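Local structure of protein ACDH-11, isoform b (Caenorhabditis elegans, 4Y9J) at residues K100-C105 against G140-P145; M146-G151 against S224-A229; R525-T530 against E573-E578. The protein belongs to the acyl-CoA dehydrogenase family of flavoproteins and binds flavin-adenine dinucleotide together with the ligand UCC. One frame throughout, in Å; residues are numbered along the deposited sequence.

Contact 1: K100-C105 against G140-P145; sequences KLKQIC and GLVSCP. With UCC (S-{(3S,5R,9R)-1-[(2R,3S,4R,5R)-5-(6-amino-9H-purin-9-yl)-4-hydroxy-3-(phosphonooxy)tetrahydrofuran-2-yl]-3,5,9-trihydroxy-8,8-dimethyl-3,5-dioxido-10,14-dioxo-2,4,6-trioxa-11,15-diaza-3lambda~5~,5lambda~5~-diphosphaheptadecan-17-yl} undecanethioate), chain F.
Val142 pushes both of its methyl groups against the side of helix 96-107, where Leu101, Lys102 and Cys105 receive them. The two branches divide the work. CG2 of Val142 faces Leu101, lying 3.7 Å from Leu101 CB, with Leu101 CD1 a little farther off, while Val142 CG1 reaches toward the next turn and sits 3.9 Å from Cys105 SG. The valine torsion explains this split: with CG1 anti to the backbone N (chi1 175°) and CG2 beside it, the branches spread over residues one helical turn apart. Lys102 adds its aliphatic root, CG coming within 4.0 Å of Val142 CG1 as the two side chains cross at about a right angle. Farther out the lysine chain bends at chi3 (71°), and its NZ forms a salt bridge with Asp228. Ser143 points away from helix 96-107, and both Ser143 and Cys144 line the UCC pocket, Cys144 SG lying 3.8 Å from UCC CA4. Phe135 of helix 121-135 touches both Val142 and Cys105, Trp98, on helix 96-107 itself, touches Val142 and Pro145, and Val65 of helix 44-74 packs on Leu101, so the contact is buried among the helices of the N-terminal domain.

Contact 2: M146-G151 against S224-A229; sequences MAMTDG and SSAVDA. With FAD (flavin-adenine dinucleotide), chain E.
Met148 extends from helix 143-158 to the end of strand 214-225, and its terminal methyl CE does all the touching. The chain runs out straight to SD (chi2 -175°) and then bends at chi3 (-60°), which brings CE over the backbone where the strand gives way to a turn. Ser224, still in the strand, pairs through its backbone with Ala286 and forms part of the flavin pocket. Ser225 follows and faces two ways: its carbonyl O lies 3.7 Å from Met148 CE, while its N donates a nearly straight hydrogen bond (170°) of 2.7 Å to FAD O4. Ser225 OG donates to FAD N5, also at 2.7 Å, and has a further hydrogen bond with Thr285. One residue thus binds the flavin at two acceptors on the same edge of the ring system. Ala226, with positive phi, offers CB to Met148 CE at 3.9 Å and opens a type I turn, closed by Ala229 N bonding to Ala226 O at 2.9 Å. Within that turn Val227 packs on Ala286 and Leu288. The methionine, also close to UCC, thus touches the flavin-binding strand end, at the junction of N-terminal helices and middle beta domain characteristic of the acyl-CoA dehydrogenase fold.

Contact 3: R525-T530 against E573-E578; sequences RHIAFT and EWFASE
Within the C-terminal helical region of the chain, helix 524-545 meets the segment that leads into helix 577-587 through an offset edge-to-face aromatic pair. The edge of Trp574 is directed at the face of His526, with the imidazole and the six-membered indole ring 5.3 Å apart between centroids and their planes at 61°. The nearest atoms are His526 CD2 and Trp574 CZ3, separated by 3.7 Å. With CG beside the backbone N (chi1 -61°), the His526 side chain is directed toward Trp574, and the two cross at about a right angle. This part of the chain belongs to the acyl-CoA dehydrogenase 11 C-terminal domain-like family, and the contact lies beside a subunit interface: Thr356 of the second subunit packs on His526, and Arg525 forms a salt bridge with Glu416 of that subunit. Next to the ring pair, Ile527 approaches Phe575 more loosely, its CD1 lying 4.4 Å from Phe575 CZ. The carbonyl of His526 receives two donors from opposite faces of its plane, Thr530 N and the hydroxyl Thr530 OG1, the latter 2.8 Å from His526 O. Within the same helix, Arg525 CG lies over the rim of one face of the Phe529 ring, 3.7 Å above its plane.

How the contacts relate
The three contacts follow one another in series along the chain. Contacts 1 and 2 are neighbours, with centres 10 Å apart, and share helix 143-158: contact 1 uses the approach to this helix and its beginning, contact 2 the residues that follow, which it joins to strand 214-225 of the mixed sheet. They also touch directly, through the Lys102-Asp228 salt bridge and through packing of Cys105 on Met146 and Pro145 on Ala226. Together they connect the N-terminal helices, the middle beta domain and the two bound ligands. Contact 3 lies on the opposite side of the chain's centre, its own centre about 40 Å from that of contact 1 and 35 Å from that of contact 2, joining helix 524-545 to the approach to helix 577-587 near the second subunit.

Contact 1: K100-C105 against G140-P145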
loop_
_atom_site.group_PDB
_atom_site.type_symbol
_atom_site.label_atom_id
_atom_site.label_comp_id
_atom_site.label_asym_id
_atom_site.label_seq_id
_atom_site.Cartn_x
_atom_site.Cartn_y
_atom_site.Cartn_z
ATOM N N LYS B 100 1.528 22.749 6.295
ATOM C CA LYS B 100 2.308 23.863 5.789
ATOM C C LYS B 100 1.482 24.750 4.881
ATOM O O LYS B 100 1.519 25.998 5.026
ATOM C CB LYS B 100 3.578 23.388 5.085
ATOM C CG LYS B 100 4.457 24.505 4.559
ATOM C CD LYS B 100 5.041 25.412 5.647
ATOM C CE LYS B 100 5.918 26.492 4.997
ATOM N NZ LYS B 100 6.591 27.414 5.915
ATOM N N LEU B 101 0.664 24.155 4.044
ATOM C CA LEU B 101 -0.258 24.918 3.185
ATOM C C LEU B 101 -1.241 25.783 3.994
ATOM O O LEU B 101 -1.462 26.940 3.683
ATOM C CB LEU B 101 -0.985 24.020 2.233
ATOM C CG LEU B 101 -0.120 23.464 1.082
ATOM C CD1 LEU B 101 -0.668 22.158 0.536
ATOM C CD2 LEU B 101 0.050 24.460 -0.020
ATOM N N LYS B 102 -1.801 25.205 5.054
ATOM C CA LYS B 102 -2.695 25.973 5.930
ATOM C C LYS B 102 -1.992 27.151 6.571
ATOM O O LYS B 102 -2.544 28.227 6.732
ATOM C CB LYS B 102 -3.283 25.070 7.005
ATOM C CG LYS B 102 -4.272 24.062 6.422
ATOM C CD LYS B 102 -4.625 22.991 7.447
ATOM C CE LYS B 102 -5.478 23.418 8.595
ATOM N NZ LYS B 102 -5.568 22.420 9.714
ATOM N N GLN B 103 -0.774 26.934 6.997
ATOM C CA GLN B 103 0.029 27.998 7.535
ATOM C C GLN B 103 0.305 29.117 6.571
ATOM O O GLN B 103 0.252 30.302 6.956
ATOM C CB GLN B 103 1.332 27.474 8.145
ATOM C CG GLN B 103 1.050 26.449 9.223
ATOM C CD GLN B 103 2.290 25.609 9.619
ATOM O OE1 GLN B 103 3.381 25.741 9.054
ATOM N NE2 GLN B 103 2.095 24.719 10.569
ATOM N N ILE B 104 0.644 28.759 5.365
ATOM C CA ILE B 104 0.853 29.712 4.292
ATOM C C ILE B 104 -0.423 30.547 4.015
ATOM O O ILE B 104 -0.328 31.780 3.844
ATOM C CB ILE B 104 1.353 29.028 3.027
ATOM C CG1 ILE B 104 2.803 28.522 3.233
ATOM C CG2 ILE B 104 1.285 29.985 1.846
ATOM C CD1 ILE B 104 3.278 27.619 2.099
ATOM N N CYS B 105 -1.579 29.889 4.025
ATOM C CA CYS B 105 -2.863 30.588 3.891
ATOM C C CYS B 105 -3.072 31.671 4.942
ATOM O O CYS B 105 -3.545 32.790 4.631
ATOM C CB CYS B 105 -4.009 29.597 3.931
ATOM S SG CYS B 105 -4.110 28.698 2.386
ATOM N N GLY B 140 -3.394 21.844 -3.250
ATOM C CA GLY B 140 -3.565 20.504 -2.694
ATOM C C GLY B 140 -4.886 20.367 -1.965
ATOM O O GLY B 140 -4.966 19.709 -0.963
ATOM N N LEU B 141 -5.912 21.049 -2.463
ATOM C CA LEU B 141 -7.213 21.120 -1.870
ATOM C C LEU B 141 -7.368 21.812 -0.527
ATOM O O LEU B 141 -8.424 21.751 0.120
ATOM C CB LEU B 141 -7.891 19.708 -1.874
ATOM C CG LEU B 141 -8.948 19.522 -2.915
ATOM C CD1 LEU B 141 -10.144 20.449 -2.654
ATOM C CD2 LEU B 141 -8.429 19.675 -4.323
ATOM N N VAL B 142 -6.330 22.507 -0.094
ATOM C CA VAL B 142 -6.456 23.450 1.012
ATOM C C VAL B 142 -7.451 24.576 0.692
ATOM O O VAL B 142 -8.031 25.142 1.627
ATOM C CB VAL B 142 -5.064 23.884 1.538
ATOM C CG1 VAL B 142 -5.218 24.984 2.621
ATOM C CG2 VAL B 142 -4.408 22.666 2.181
ATOM N N SER B 143 -7.743 24.773 -0.591
ATOM C CA SER B 143 -8.836 25.563 -1.006
ATOM C C SER B 143 -10.139 25.220 -0.342
ATOM O O SER B 143 -10.974 26.095 -0.191
ATOM C CB SER B 143 -8.994 25.426 -2.534
ATOM O OG SER B 143 -8.920 24.012 -2.870
ATOM N N CYS B 144 -10.409 23.946 -0.037
ATOM C CA CYS B 144 -11.676 23.577 0.578
ATOM C C CYS B 144 -11.859 24.116 2.006
ATOM O O CYS B 144 -12.794 24.898 2.254
ATOM C CB CYS B 144 -11.886 22.069 0.451
ATOM S SG CYS B 144 -13.080 21.371 1.554
ATOM N N PRO B 145 -10.934 23.845 2.919
ATOM C CA PRO B 145 -11.086 24.492 4.201
ATOM C C PRO B 145 -10.986 26.019 4.119
ATOM O O PRO B 145 -11.607 26.671 4.943
ATOM C CB PRO B 145 -9.980 23.906 5.058
ATOM C CG PRO B 145 -9.045 23.279 4.080
ATOM C CD PRO B 145 -9.886 22.809 2.959
HETATM O OA1 UCC F . -20.617 20.261 -0.067
HETATM C CA1 UCC F . -20.202 20.815 1.023
HETATM C CA2 UCC F . -18.763 21.119 1.456
HETATM C CA3 UCC F . -17.664 21.110 0.439
HETATM C CA4 UCC F . -16.659 22.291 0.655
HETATM C CA5 UCC F . -16.788 23.288 -0.504
HETATM C CA6 UCC F . -15.454 23.759 -0.969
HETATM C CA7 UCC F . -15.575 24.749 -2.117
HETATM C CA8 UCC F . -14.150 25.129 -2.182
HETATM C CA9 UCC F . -13.463 25.190 -3.437
HETATM C C10 UCC F . -12.399 24.198 -3.586
HETATM C C11 UCC F . -12.912 23.379 -4.761
HETATM S S UCC F . -21.174 21.309 2.292
HETATM C CP1 UCC F . -22.917 20.909 1.888
HETATM C CP2 UCC F . -23.467 21.600 0.678
HETATM N NP1 UCC F . -24.935 21.469 0.570
HETATM C CP3 UCC F . -25.562 22.277 -0.286
HETATM O OP1 UCC F . -24.990 23.032 -1.074
HETATM C CP4 UCC F . -27.075 22.298 -0.219
HETATM C CP5 UCC F . -27.646 22.072 -1.627
HETATM N NP2 UCC F . -29.074 22.306 -1.452
HETATM C CP6 UCC F . -29.649 23.508 -1.468
HETATM O OP2 UCC F . -29.051 24.539 -1.743
HETATM C CP8 UCC F . -31.147 23.493 -1.240
HETATM O OP3 UCC F . -31.777 24.376 -2.218
HETATM C CPB UCC F . -31.636 24.065 0.069
HETATM C CP7 UCC F . -31.021 25.371 0.593
HETATM C CP9 UCC F . -30.802 23.177 1.092
HETATM C CPA UCC F . -33.005 23.519 0.532
HETATM O O7 UCC F . -33.341 24.084 1.824
HETATM P P2 UCC F . -34.886 24.126 2.312
HETATM O O21 UCC F . -34.973 24.703 3.716
HETATM O O22 UCC F . -35.504 22.786 1.889
HETATM O O6 UCC F . -35.475 25.179 1.219
HETATM P P1 UCC F . -36.120 26.614 1.463
HETATM O O11 UCC F . -37.363 26.566 2.339
HETATM O O12 UCC F . -36.223 27.161 0.071
HETATM O "O5'" UCC F . -34.863 27.359 2.270
HETATM C "C5'" UCC F . -35.057 27.848 3.620
HETATM C "C4'" UCC F . -34.655 29.330 3.751
HETATM C "C3'" UCC F . -35.495 30.218 2.837
HETATM O "O3'" UCC F . -35.585 31.446 3.515
HETATM P P3 UCC F . -36.957 32.019 4.047
HETATM O O33 UCC F . -36.516 33.267 4.779
HETATM O O32 UCC F . -37.423 31.004 5.064
HETATM O O31 UCC F . -37.812 32.199 2.767
HETATM C "C2'" UCC F . -34.677 30.412 1.568
HETATM O "O2'" UCC F . -34.834 31.677 0.928
HETATM O "O4'" UCC F . -33.285 29.503 3.330
HETATM C "C1'" UCC F . -33.281 30.371 2.204
HETATM N N9 UCC F . -32.178 30.023 1.297
HETATM C C4 UCC F . -31.286 30.923 0.897
HETATM N N3 UCC F . -31.037 32.226 1.173
HETATM C C8 UCC F . -31.960 28.824 0.708
HETATM N N7 UCC F . -30.865 28.920 -0.069
HETATM C C5 UCC F . -30.391 30.184 0.009
HETATM C C6 UCC F . -29.225 30.937 -0.526
HETATM N N6 UCC F . -28.356 30.307 -1.356
HETATM N N1 UCC F . -29.121 32.269 -0.215
HETATM C C2 UCC F . -30.004 32.874 0.606
#

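Contact 2: M146-G151 against S224-A229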
loop_
_atom_site.group_PDB
_atom_site.type_symbol
_atom_site.label_atom_id
_atom_site.label_comp_id
_atom_site.label_asym_id
_atom_site.label_seq_id
_atom_site.Cartn_x
_atom_site.Cartn_y
_atom_site.Cartn_z
ATOM N N MET B 146 -10.258 26.602 3.149
ATOM C CA MET B 146 -10.273 28.074 3.059
ATOM C C MET B 146 -11.703 28.571 2.719
ATOM O O MET B 146 -12.152 29.583 3.282
ATOM C CB MET B 146 -9.257 28.604 2.050
ATOM C CG MET B 146 -7.813 28.385 2.430
ATOM S SD MET B 146 -7.450 29.225 4.005
ATOM C CE MET B 146 -7.092 27.958 5.145
ATOM N N ALA B 147 -12.401 27.870 1.846
ATOM C CA ALA B 147 -13.784 28.243 1.501
ATOM C C ALA B 147 -14.693 28.244 2.721
ATOM O O ALA B 147 -15.438 29.187 2.941
ATOM C CB ALA B 147 -14.366 27.362 0.448
ATOM N N MET B 148 -14.640 27.144 3.452
ATOM C CA MET B 148 -15.465 26.941 4.595
ATOM C C MET B 148 -15.106 27.899 5.726
ATOM O O MET B 148 -16.003 28.273 6.474
ATOM C CB MET B 148 -15.411 25.525 5.072
ATOM C CG MET B 148 -16.051 24.579 4.111
ATOM S SD MET B 148 -16.147 22.865 4.682
ATOM C CE MET B 148 -14.473 22.464 4.922
ATOM N N THR B 149 -13.824 28.275 5.812
ATOM C CA THR B 149 -13.346 29.186 6.838
ATOM C C THR B 149 -13.927 30.585 6.551
ATOM O O THR B 149 -14.445 31.247 7.456
ATOM C CB THR B 149 -11.811 29.164 6.903
ATOM O OG1 THR B 149 -11.379 27.814 7.282
ATOM C CG2 THR B 149 -11.248 30.238 7.781
ATOM N N ASP B 150 -13.867 31.005 5.299
ATOM C CA ASP B 150 -14.405 32.318 4.865
ATOM C C ASP B 150 -15.908 32.347 5.095
ATOM O O ASP B 150 -16.444 33.269 5.659
ATOM C CB ASP B 150 -14.019 32.505 3.395
ATOM C CG ASP B 150 -14.248 33.915 2.838
ATOM O OD1 ASP B 150 -14.836 34.743 3.546
ATOM O OD2 ASP B 150 -13.868 34.174 1.631
ATOM N N GLY B 151 -16.568 31.258 4.754
ATOM C CA GLY B 151 -18.002 31.141 4.920
ATOM C C GLY B 151 -18.422 31.175 6.379
ATOM O O GLY B 151 -19.433 31.788 6.708
ATOM N N SER B 224 -17.968 14.852 5.788
ATOM C CA SER B 224 -17.391 15.966 6.606
ATOM C C SER B 224 -15.959 16.191 6.197
ATOM O O SER B 224 -15.058 15.457 6.629
ATOM C CB SER B 224 -17.446 15.560 8.085
ATOM O OG SER B 224 -18.753 15.461 8.510
ATOM N N SER B 225 -15.749 17.135 5.310
ATOM C CA SER B 225 -14.451 17.486 4.820
ATOM C C SER B 225 -13.641 18.364 5.781
ATOM O O SER B 225 -14.185 19.116 6.559
ATOM C CB SER B 225 -14.587 18.174 3.463
ATOM O OG SER B 225 -15.007 17.261 2.479
ATOM N N ALA B 226 -12.312 18.191 5.735
ATOM C CA ALA B 226 -11.353 18.940 6.562
ATOM C C ALA B 226 -11.635 18.713 8.015
ATOM O O ALA B 226 -11.778 19.659 8.812
ATOM C CB ALA B 226 -11.376 20.426 6.220
ATOM N N VAL B 227 -11.712 17.430 8.409
ATOM C CA VAL B 227 -11.856 17.085 9.834
ATOM C C VAL B 227 -10.614 17.369 10.717
ATOM O O VAL B 227 -10.669 17.187 11.910
ATOM C CB VAL B 227 -12.320 15.598 10.035
ATOM C CG1 VAL B 227 -13.780 15.443 9.768
ATOM C CG2 VAL B 227 -11.549 14.647 9.213
ATOM N N ASP B 228 -9.535 17.833 10.110
ATOM C CA ASP B 228 -8.436 18.449 10.804
ATOM C C ASP B 228 -8.772 19.951 11.243
ATOM O O ASP B 228 -7.904 20.596 11.868
ATOM C CB ASP B 228 -7.224 18.504 9.912
ATOM C CG ASP B 228 -7.489 19.279 8.653
ATOM O OD1 ASP B 228 -8.421 18.938 7.868
ATOM O OD2 ASP B 228 -6.767 20.250 8.391
ATOM N N ALA B 229 -9.954 20.454 10.901
ATOM C CA ALA B 229 -10.331 21.843 11.242
ATOM C C ALA B 229 -10.567 22.016 12.756
ATOM O O ALA B 229 -10.620 21.025 13.507
ATOM C CB ALA B 229 -11.583 22.203 10.536
HETATM P PA FAD E . -28.446 13.741 -4.080
HETATM O O1A FAD E . -29.274 14.987 -3.766
HETATM O O2A FAD E . -28.929 12.398 -3.506
HETATM O O5B FAD E . -28.465 13.460 -5.671
HETATM C C5B FAD E . -28.014 14.480 -6.555
HETATM C C4B FAD E . -28.780 14.326 -7.839
HETATM O O4B FAD E . -30.169 14.487 -7.476
HETATM C C3B FAD E . -28.423 15.333 -8.885
HETATM O O3B FAD E . -28.844 14.905 -10.234
HETATM C C2B FAD E . -29.407 16.425 -8.508
HETATM O O2B FAD E . -29.620 17.346 -9.590
HETATM C C1B FAD E . -30.672 15.588 -8.201
HETATM N N9A FAD E . -31.673 16.364 -7.445
HETATM C C8A FAD E . -31.655 16.642 -6.103
HETATM N N7A FAD E . -32.716 17.440 -5.785
HETATM C C5A FAD E . -33.450 17.633 -6.926
HETATM C C6A FAD E . -34.674 18.356 -7.278
HETATM N N6A FAD E . -35.376 19.019 -6.316
HETATM N N1A FAD E . -35.064 18.309 -8.576
HETATM C C2A FAD E . -34.359 17.671 -9.518
HETATM N N3A FAD E . -33.242 16.986 -9.273
HETATM C C4A FAD E . -32.756 16.937 -8.010
HETATM N N1 FAD E . -21.259 17.931 2.489
HETATM C C2 FAD E . -21.082 18.532 3.704
HETATM O O2 FAD E . -22.114 18.946 4.295
HETATM N N3 FAD E . -19.932 18.800 4.224
HETATM C C4 FAD E . -18.767 18.471 3.716
HETATM O O4 FAD E . -17.723 18.728 4.271
HETATM C C4X FAD E . -18.855 17.778 2.381
HETATM N N5 FAD E . -17.658 17.276 1.839
HETATM C C5X FAD E . -17.873 16.621 0.595
HETATM C C6 FAD E . -16.675 16.155 -0.025
HETATM C C7 FAD E . -16.788 15.508 -1.301
HETATM C C7M FAD E . -15.494 15.083 -1.915
HETATM C C8 FAD E . -18.108 15.284 -1.855
HETATM C C8M FAD E . -18.240 14.561 -3.205
HETATM C C9 FAD E . -19.281 15.730 -1.256
HETATM C C9A FAD E . -19.193 16.392 0.013
HETATM N N10 FAD E . -20.338 16.800 0.637
HETATM C C10 FAD E . -20.171 17.480 1.869
HETATM C "C1'" FAD E . -21.627 16.495 0.129
HETATM C "C2'" FAD E . -22.217 17.305 -1.032
HETATM O "O2'" FAD E . -22.690 18.574 -0.625
HETATM C "C3'" FAD E . -23.361 16.499 -1.639
HETATM O "O3'" FAD E . -22.746 15.366 -2.199
HETATM C "C4'" FAD E . -24.125 17.312 -2.669
HETATM O "O4'" FAD E . -24.752 18.453 -2.081
HETATM C "C5'" FAD E . -25.151 16.440 -3.402
HETATM O "O5'" FAD E . -26.108 15.863 -2.422
HETATM P P FAD E . -26.212 14.205 -2.353
HETATM O O1P FAD E . -24.834 13.675 -2.310
HETATM O O2P FAD E . -27.216 13.872 -1.278
HETATM O O3P FAD E . -26.884 13.863 -3.805
#

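Contact 3: R525-T530 against E573-E578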
loop_
_atom_site.group_PDB
_atom_site.type_symbol
_atom_site.label_atom_id
_atom_site.label_comp_id
_atom_site.label_asym_id
_atom_site.label_seq_id
_atom_site.Cartn_x
_atom_site.Cartn_y
_atom_site.Cartn_z
ATOM N N ARG B 525 -32.093 24.504 -15.830
ATOM C CA ARG B 525 -30.720 24.621 -16.216
ATOM C C ARG B 525 -30.528 25.501 -17.456
ATOM O O ARG B 525 -29.580 26.267 -17.557
ATOM C CB ARG B 525 -30.078 23.177 -16.420
ATOM C CG ARG B 525 -28.635 23.270 -16.771
ATOM C CD ARG B 525 -27.989 21.942 -17.203
ATOM N NE ARG B 525 -27.930 20.990 -16.137
ATOM C CZ ARG B 525 -26.997 20.027 -16.070
ATOM N NH1 ARG B 525 -26.050 19.916 -17.014
ATOM N NH2 ARG B 525 -27.028 19.206 -15.060
ATOM N N HIS B 526 -31.436 25.387 -18.420
ATOM C CA HIS B 526 -31.381 26.209 -19.615
ATOM C C HIS B 526 -31.551 27.704 -19.278
ATOM O O HIS B 526 -30.867 28.517 -19.817
ATOM C CB HIS B 526 -32.426 25.767 -20.620
ATOM C CG HIS B 526 -32.260 24.356 -21.090
ATOM N ND1 HIS B 526 -32.563 23.261 -20.303
ATOM C CD2 HIS B 526 -31.831 23.862 -22.267
ATOM C CE1 HIS B 526 -32.325 22.148 -20.992
ATOM N NE2 HIS B 526 -31.870 22.489 -22.179
ATOM N N ILE B 527 -32.471 28.020 -18.369
ATOM C CA ILE B 527 -32.669 29.386 -17.859
ATOM C C ILE B 527 -31.372 29.865 -17.190
ATOM O O ILE B 527 -30.841 30.917 -17.582
ATOM C CB ILE B 527 -33.862 29.456 -16.875
ATOM C CG1 ILE B 527 -35.153 29.157 -17.613
ATOM C CG2 ILE B 527 -33.903 30.815 -16.133
ATOM C CD1 ILE B 527 -36.398 29.003 -16.753
ATOM N N ALA B 528 -30.817 29.084 -16.254
ATOM C CA ALA B 528 -29.605 29.464 -15.571
ATOM C C ALA B 528 -28.421 29.696 -16.522
ATOM O O ALA B 528 -27.691 30.677 -16.372
ATOM C CB ALA B 528 -29.266 28.492 -14.448
ATOM N N PHE B 529 -28.227 28.802 -17.499
ATOM C CA PHE B 529 -27.140 28.940 -18.461
ATOM C C PHE B 529 -27.305 30.201 -19.359
ATOM O O PHE B 529 -26.332 30.820 -19.769
ATOM C CB PHE B 529 -27.124 27.720 -19.368
ATOM C CG PHE B 529 -26.352 26.517 -18.859
ATOM C CD1 PHE B 529 -26.200 26.223 -17.532
ATOM C CD2 PHE B 529 -25.869 25.564 -19.801
ATOM C CE1 PHE B 529 -25.449 25.123 -17.084
ATOM C CE2 PHE B 529 -25.159 24.432 -19.350
ATOM C CZ PHE B 529 -24.946 24.222 -17.996
ATOM N N THR B 530 -28.538 30.516 -19.740
ATOM C CA THR B 530 -28.790 31.701 -20.560
ATOM C C THR B 530 -28.406 32.955 -19.806
ATOM O O THR B 530 -27.806 33.845 -20.366
ATOM C CB THR B 530 -30.239 31.763 -21.006
ATOM O OG1 THR B 530 -30.539 30.572 -21.738
ATOM C CG2 THR B 530 -30.473 32.990 -21.863
ATOM N N GLU B 573 -41.675 25.414 -26.230
ATOM C CA GLU B 573 -42.159 24.040 -26.092
ATOM C C GLU B 573 -41.442 23.195 -25.061
ATOM O O GLU B 573 -42.006 22.216 -24.550
ATOM C CB GLU B 573 -42.206 23.312 -27.448
ATOM C CG GLU B 573 -40.861 23.160 -28.105
ATOM C CD GLU B 573 -40.498 24.329 -28.987
ATOM O OE1 GLU B 573 -41.088 25.433 -28.825
ATOM O OE2 GLU B 573 -39.583 24.127 -29.826
ATOM N N TRP B 574 -40.222 23.583 -24.664
ATOM C CA TRP B 574 -39.567 22.849 -23.598
ATOM C C TRP B 574 -40.217 23.013 -22.224
ATOM O O TRP B 574 -39.967 22.229 -21.279
ATOM C CB TRP B 574 -38.055 23.139 -23.565
ATOM C CG TRP B 574 -37.367 22.880 -24.897
ATOM C CD1 TRP B 574 -37.877 22.189 -25.935
ATOM C CD2 TRP B 574 -36.042 23.290 -25.301
ATOM N NE1 TRP B 574 -36.977 22.142 -26.978
ATOM C CE2 TRP B 574 -35.827 22.770 -26.605
ATOM C CE3 TRP B 574 -34.977 23.979 -24.660
ATOM C CZ2 TRP B 574 -34.655 22.992 -27.319
ATOM C CZ3 TRP B 574 -33.790 24.185 -25.377
ATOM C CH2 TRP B 574 -33.648 23.693 -26.703
ATOM N N PHE B 575 -41.009 24.062 -22.072
ATOM C CA PHE B 575 -41.720 24.314 -20.828
ATOM C C PHE B 575 -42.964 23.415 -20.650
ATOM O O PHE B 575 -43.536 23.331 -19.554
ATOM C CB PHE B 575 -42.206 25.789 -20.802
ATOM C CG PHE B 575 -41.108 26.824 -20.554
ATOM C CD1 PHE B 575 -40.213 27.179 -21.555
ATOM C CD2 PHE B 575 -41.037 27.517 -19.347
ATOM C CE1 PHE B 575 -39.246 28.153 -21.337
ATOM C CE2 PHE B 575 -40.062 28.485 -19.127
ATOM C CZ PHE B 575 -39.186 28.822 -20.127
ATOM N N ALA B 576 -43.428 22.775 -21.711
ATOM C CA ALA B 576 -44.740 22.161 -21.664
ATOM C C ALA B 576 -44.728 20.894 -20.843
ATOM O O ALA B 576 -43.779 20.171 -20.856
ATOM C CB ALA B 576 -45.244 21.893 -23.066
ATOM N N SER B 577 -45.795 20.655 -20.096
ATOM C CA SER B 577 -45.925 19.468 -19.262
ATOM C C SER B 577 -45.980 18.189 -20.091
ATOM O O SER B 577 -45.507 17.138 -19.652
ATOM C CB SER B 577 -47.175 19.552 -18.382
ATOM O OG SER B 577 -46.934 20.394 -17.254
ATOM N N GLU B 578 -46.476 18.286 -21.300
ATOM C CA GLU B 578 -46.522 17.097 -22.188
ATOM C C GLU B 578 -45.112 16.645 -22.550
ATOM O O GLU B 578 -44.877 15.479 -22.769
ATOM C CB GLU B 578 -47.336 17.349 -23.479
ATOM C CG GLU B 578 -48.684 17.955 -23.195
ATOM C CD GLU B 578 -49.675 17.016 -22.504
ATOM O OE1 GLU B 578 -49.290 15.900 -22.051
ATOM O OE2 GLU B 578 -50.861 17.433 -22.432
#